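Local coordinates for protein dihydroxyacetone kinase (Citrobacter freundii, PDB 1UN8) that phosphorylates dihydroxyacetone with ATP, passing the substrate through a covalent histidine hemiaminal in one domain and binding the nucleotide in an eight-helix barrel domain, at residues C104-L116 against H148-A162. Sequence-based numbering, arbitrary orientation.
Sequences CLLIVKNYTGDRL and HPRGIAGTILVHKIA
I107 packs against V158, H159 and A162 where helix 155-162 runs alongside strand 104-109 of the mixed sheet in the DhaK domain, a helix-on-sheet packing; the axes of the two segments run nearly antiparallel (168°) and approach to 9.5 Å. The packing is tight here: I107 CD1 sits 3.6 Å from V158 CG1 and also meets A162 CB, which L105 CD2 touches in turn. With I107 CG2 anti to the backbone N, that methyl meets the edge of the H159 ring, 3.4 Å from CE1, while H159 NE2 bonds to H65.

At the strand's C-terminal end, the substrate-binding K109 crosses T155 at about a right angle, and its NZ bonds to H65. G151, which has no side chain, lies directly against this backbone, its CA 4.5 Å from K109 CA. The ring of Y111 is edge-to-face with the catalytic H220, and R150 CB and CG lie against the ring and its hydroxyl.

The looser side, around N110 and H148, is partly bridged by water. R115 NH1 donates to N110 OD1 in a nearly straight bond (165°), and ND2 of the same amide gives P149 O a weak bond. One water links N110 ND2, R115 NH1 and H148 ND1; another joins N110 O to H148 O. The second subunit borders this side, its Y467 O accepting from R115 NE. Beside H220, Y111 OH donates to G151 O at 2.7 Å, approaching from above the carbonyl plane, 50° out of it.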
loop_
_atom_site.group_PDB
_atom_site.type_symbol
_atom_site.label_atom_id
_atom_site.label_comp_id
_atom_site.label_asym_id
_atom_site.label_seq_id
_atom_site.Cartn_x
_atom_site.Cartn_y
_atom_site.Cartn_z
ATOM N N CYS A 104 -26.368 4.542 -20.922
ATOM C CA CYS A 104 -25.299 4.441 -19.936
ATOM C C CYS A 104 -25.479 5.388 -18.762
ATOM O O CYS A 104 -26.069 6.469 -18.883
ATOM C CB CYS A 104 -23.946 4.738 -20.571
ATOM S SG CYS A 104 -23.728 6.475 -20.967
ATOM N N LEU A 105 -24.954 4.957 -17.621
ATOM C CA LEU A 105 -24.995 5.732 -16.395
ATOM C C LEU A 105 -23.587 6.242 -16.096
ATOM O O LEU A 105 -22.644 5.450 -15.965
ATOM C CB LEU A 105 -25.474 4.858 -15.238
ATOM C CG LEU A 105 -25.177 5.427 -13.854
ATOM C CD1 LEU A 105 -25.921 6.748 -13.705
ATOM C CD2 LEU A 105 -25.585 4.439 -12.763
ATOM N N LEU A 106 -23.431 7.558 -16.029
ATOM C CA LEU A 106 -22.132 8.137 -15.698
ATOM C C LEU A 106 -22.112 8.279 -14.163
ATOM O O LEU A 106 -23.029 8.860 -13.576
ATOM C CB LEU A 106 -21.965 9.514 -16.347
ATOM C CG LEU A 106 -22.056 9.626 -17.875
ATOM C CD1 LEU A 106 -21.880 11.086 -18.287
ATOM C CD2 LEU A 106 -21.015 8.744 -18.548
ATOM N N ILE A 107 -21.101 7.711 -13.509
ATOM C CA ILE A 107 -20.976 7.832 -12.065
ATOM C C ILE A 107 -19.822 8.821 -11.838
ATOM O O ILE A 107 -18.649 8.514 -12.122
ATOM C CB ILE A 107 -20.639 6.486 -11.413
ATOM C CG1 ILE A 107 -21.722 5.452 -11.770
ATOM C CG2 ILE A 107 -20.511 6.669 -9.877
ATOM C CD1 ILE A 107 -22.432 4.843 -10.594
ATOM N N VAL A 108 -20.149 10.007 -11.330
ATOM C CA VAL A 108 -19.140 11.040 -11.117
ATOM C C VAL A 108 -18.922 11.488 -9.671
ATOM O O VAL A 108 -19.874 11.812 -8.964
ATOM C CB VAL A 108 -19.479 12.284 -11.955
ATOM C CG1 VAL A 108 -18.445 13.371 -11.737
ATOM C CG2 VAL A 108 -19.538 11.898 -13.419
ATOM N N LYS A 109 -17.657 11.519 -9.246
ATOM C CA LYS A 109 -17.312 11.965 -7.893
ATOM C C LYS A 109 -17.559 13.474 -7.862
ATOM O O LYS A 109 -17.333 14.162 -8.854
ATOM C CB LYS A 109 -15.848 11.628 -7.569
ATOM C CG LYS A 109 -15.575 10.124 -7.497
ATOM C CD LYS A 109 -14.185 9.789 -6.931
ATOM C CE LYS A 109 -13.050 10.421 -7.731
ATOM N NZ LYS A 109 -13.100 10.106 -9.180
ATOM N N ASN A 110 -18.035 13.987 -6.735
ATOM C CA ASN A 110 -18.360 15.409 -6.632
ATOM C C ASN A 110 -17.195 16.392 -6.720
ATOM O O ASN A 110 -16.615 16.773 -5.711
ATOM C CB ASN A 110 -19.140 15.670 -5.341
ATOM C CG ASN A 110 -20.084 16.854 -5.458
ATOM O OD1 ASN A 110 -20.023 17.614 -6.426
ATOM N ND2 ASN A 110 -20.964 17.016 -4.467
ATOM N N TYR A 111 -16.854 16.792 -7.935
ATOM C CA TYR A 111 -15.798 17.770 -8.171
ATOM C C TYR A 111 -16.188 18.530 -9.435
ATOM O O TYR A 111 -16.548 17.921 -10.446
ATOM C CB TYR A 111 -14.431 17.083 -8.213
ATOM C CG TYR A 111 -14.097 16.306 -6.959
ATOM C CD1 TYR A 111 -14.231 14.924 -6.923
ATOM C CD2 TYR A 111 -13.651 16.948 -5.815
ATOM C CE1 TYR A 111 -13.927 14.205 -5.782
ATOM C CE2 TYR A 111 -13.345 16.239 -4.669
ATOM C CZ TYR A 111 -13.485 14.868 -4.657
ATOM O OH TYR A 111 -13.182 14.160 -3.518
ATOM N N THR A 112 -16.128 19.858 -9.371
ATOM C CA THR A 112 -16.490 20.705 -10.504
ATOM C C THR A 112 -15.962 20.221 -11.851
ATOM O O THR A 112 -16.724 20.042 -12.794
ATOM C CB THR A 112 -15.999 22.136 -10.290
ATOM O OG1 THR A 112 -16.504 22.616 -9.045
ATOM C CG2 THR A 112 -16.496 23.048 -11.412
ATOM N N GLY A 113 -14.654 20.030 -11.938
ATOM C CA GLY A 113 -14.057 19.581 -13.185
ATOM C C GLY A 113 -14.755 18.377 -13.796
ATOM O O GLY A 113 -15.050 18.362 -14.985
ATOM N N ASP A 114 -15.023 17.361 -12.987
ATOM C CA ASP A 114 -15.687 16.172 -13.488
ATOM C C ASP A 114 -17.152 16.415 -13.814
ATOM O O ASP A 114 -17.650 15.940 -14.833
ATOM C CB ASP A 114 -15.577 15.031 -12.482
ATOM C CG ASP A 114 -14.167 14.536 -12.328
ATOM O OD1 ASP A 114 -13.342 14.883 -13.203
ATOM O OD2 ASP A 114 -13.885 13.809 -11.347
ATOM N N ARG A 115 -17.837 17.151 -12.949
ATOM C CA ARG A 115 -19.243 17.445 -13.155
ATOM C C ARG A 115 -19.440 18.221 -14.447
ATOM O O ARG A 115 -20.318 17.902 -15.245
ATOM C CB ARG A 115 -19.785 18.249 -11.971
ATOM C CG ARG A 115 -19.774 17.467 -10.662
ATOM C CD ARG A 115 -20.239 18.296 -9.482
ATOM N NE ARG A 115 -21.478 19.022 -9.745
ATOM C CZ ARG A 115 -22.392 19.286 -8.816
ATOM N NH1 ARG A 115 -22.216 18.878 -7.563
ATOM N NH2 ARG A 115 -23.484 19.960 -9.131
ATOM N N LEU A 116 -18.615 19.233 -14.663
ATOM C CA LEU A 116 -18.731 20.031 -15.868
ATOM C C LEU A 116 -18.312 19.275 -17.128
ATOM O O LEU A 116 -18.954 19.397 -18.166
ATOM C CB LEU A 116 -17.900 21.309 -15.740
ATOM C CG LEU A 116 -18.323 22.275 -14.636
ATOM C CD1 LEU A 116 -17.496 23.542 -14.735
ATOM C CD2 LEU A 116 -19.804 22.603 -14.765
ATOM N N HIS A 148 -21.531 21.007 -1.283
ATOM C CA HIS A 148 -21.197 19.912 -2.183
ATOM C C HIS A 148 -20.196 18.931 -1.587
ATOM O O HIS A 148 -18.990 19.076 -1.783
ATOM C CB HIS A 148 -20.637 20.483 -3.480
ATOM C CG HIS A 148 -21.537 21.488 -4.123
ATOM N ND1 HIS A 148 -22.770 21.157 -4.645
ATOM C CD2 HIS A 148 -21.396 22.822 -4.307
ATOM C CE1 HIS A 148 -23.347 22.246 -5.122
ATOM N NE2 HIS A 148 -22.535 23.269 -4.928
ATOM N N PRO A 149 -20.687 17.911 -0.859
ATOM C CA PRO A 149 -19.817 16.904 -0.237
ATOM C C PRO A 149 -18.904 16.275 -1.280
ATOM O O PRO A 149 -19.342 15.878 -2.355
ATOM C CB PRO A 149 -20.804 15.886 0.335
ATOM C CG PRO A 149 -22.029 16.707 0.593
ATOM C CD PRO A 149 -22.105 17.591 -0.624
ATOM N N ARG A 150 -17.627 16.183 -0.959
ATOM C CA ARG A 150 -16.684 15.596 -1.885
ATOM C C ARG A 150 -16.978 14.118 -2.037
ATOM O O ARG A 150 -17.491 13.481 -1.122
ATOM C CB ARG A 150 -15.260 15.766 -1.370
ATOM C CG ARG A 150 -14.796 17.190 -1.268
ATOM C CD ARG A 150 -13.644 17.292 -0.287
ATOM N NE ARG A 150 -13.133 18.652 -0.182
ATOM C CZ ARG A 150 -12.235 19.042 0.713
ATOM N NH1 ARG A 150 -11.746 18.170 1.590
ATOM N NH2 ARG A 150 -11.825 20.302 0.730
ATOM N N GLY A 151 -16.651 13.585 -3.211
ATOM C CA GLY A 151 -16.841 12.173 -3.465
ATOM C C GLY A 151 -15.502 11.479 -3.268
ATOM O O GLY A 151 -14.507 11.840 -3.900
ATOM N N ILE A 152 -15.483 10.485 -2.382
ATOM C CA ILE A 152 -14.269 9.740 -2.097
ATOM C C ILE A 152 -14.477 8.213 -2.172
ATOM O O ILE A 152 -15.289 7.739 -2.945
ATOM C CB ILE A 152 -13.708 10.169 -0.712
ATOM C CG1 ILE A 152 -14.738 9.852 0.387
ATOM C CG2 ILE A 152 -13.362 11.685 -0.742
ATOM C CD1 ILE A 152 -14.815 10.892 1.471
ATOM N N ALA A 153 -13.767 7.458 -1.345
ATOM C CA ALA A 153 -13.826 6.000 -1.365
ATOM C C ALA A 153 -15.183 5.330 -1.585
ATOM O O ALA A 153 -15.294 4.395 -2.376
ATOM C CB ALA A 153 -13.180 5.445 -0.105
ATOM N N GLY A 154 -16.210 5.805 -0.887
ATOM C CA GLY A 154 -17.527 5.210 -1.018
ATOM C C GLY A 154 -18.013 5.078 -2.451
ATOM O O GLY A 154 -18.837 4.224 -2.761
ATOM N N THR A 155 -17.504 5.931 -3.327
ATOM C CA THR A 155 -17.910 5.900 -4.717
ATOM C C THR A 155 -17.902 4.485 -5.291
ATOM O O THR A 155 -18.826 4.097 -5.991
ATOM C CB THR A 155 -16.988 6.783 -5.596
ATOM O OG1 THR A 155 -17.050 8.152 -5.156
ATOM C CG2 THR A 155 -17.407 6.691 -7.062
ATOM N N ILE A 156 -16.872 3.705 -4.994
ATOM C CA ILE A 156 -16.816 2.368 -5.550
ATOM C C ILE A 156 -17.935 1.478 -5.030
ATOM O O ILE A 156 -18.324 0.519 -5.692
ATOM C CB ILE A 156 -15.452 1.682 -5.297
ATOM C CG1 ILE A 156 -15.217 1.528 -3.797
ATOM C CG2 ILE A 156 -14.337 2.458 -6.006
ATOM C CD1 ILE A 156 -14.576 0.186 -3.428
ATOM N N LEU A 157 -18.454 1.766 -3.843
ATOM C CA LEU A 157 -19.548 0.951 -3.348
ATOM C C LEU A 157 -20.737 1.242 -4.250
ATOM O O LEU A 157 -21.613 0.395 -4.438
ATOM C CB LEU A 157 -19.886 1.294 -1.902
ATOM C CG LEU A 157 -18.794 0.967 -0.885
ATOM C CD1 LEU A 157 -19.335 1.270 0.509
ATOM C CD2 LEU A 157 -18.364 -0.489 -1.004
ATOM N N VAL A 158 -20.755 2.444 -4.822
ATOM C CA VAL A 158 -21.828 2.827 -5.722
ATOM C C VAL A 158 -21.637 2.071 -7.036
ATOM O O VAL A 158 -22.605 1.603 -7.638
ATOM C CB VAL A 158 -21.835 4.353 -5.972
ATOM C CG1 VAL A 158 -22.863 4.709 -7.030
ATOM C CG2 VAL A 158 -22.170 5.081 -4.677
ATOM N N HIS A 159 -20.389 1.936 -7.477
ATOM C CA HIS A 159 -20.118 1.205 -8.713
ATOM C C HIS A 159 -20.652 -0.221 -8.555
ATOM O O HIS A 159 -21.284 -0.763 -9.449
ATOM C CB HIS A 159 -18.609 1.120 -9.000
ATOM C CG HIS A 159 -17.987 2.409 -9.441
ATOM N ND1 HIS A 159 -18.730 3.512 -9.805
ATOM C CD2 HIS A 159 -16.690 2.743 -9.649
ATOM C CE1 HIS A 159 -17.917 4.469 -10.222
ATOM N NE2 HIS A 159 -16.675 4.026 -10.139
ATOM N N LYS A 160 -20.387 -0.808 -7.394
ATOM C CA LYS A 160 -20.791 -2.175 -7.093
ATOM C C LYS A 160 -22.284 -2.411 -7.277
ATOM O O LYS A 160 -22.702 -3.381 -7.910
ATOM C CB LYS A 160 -20.398 -2.526 -5.655
ATOM C CG LYS A 160 -20.372 -4.021 -5.359
ATOM C CD LYS A 160 -19.421 -4.744 -6.316
ATOM C CE LYS A 160 -19.327 -6.227 -5.991
ATOM N NZ LYS A 160 -20.628 -6.936 -6.163
ATOM N N ILE A 161 -23.090 -1.530 -6.697
ATOM C CA ILE A 161 -24.536 -1.643 -6.798
ATOM C C ILE A 161 -25.010 -1.386 -8.227
ATOM O O ILE A 161 -25.827 -2.140 -8.764
ATOM C CB ILE A 161 -25.213 -0.665 -5.812
ATOM C CG1 ILE A 161 -25.280 -1.317 -4.428
ATOM C CG2 ILE A 161 -26.574 -0.245 -6.329
ATOM C CD1 ILE A 161 -26.528 -2.151 -4.220
ATOM N N ALA A 162 -24.499 -0.326 -8.841
ATOM C CA ALA A 162 -24.878 -0.016 -10.204
ATOM C C ALA A 162 -24.550 -1.205 -11.107
ATOM O O ALA A 162 -25.357 -1.609 -11.949
ATOM C CB ALA A 162 -24.131 1.220 -10.677
HETATM O O HOH W 1 -23.584 18.552 -4.582
HETATM O O HOH W 2 -16.721 19.352 -4.049
#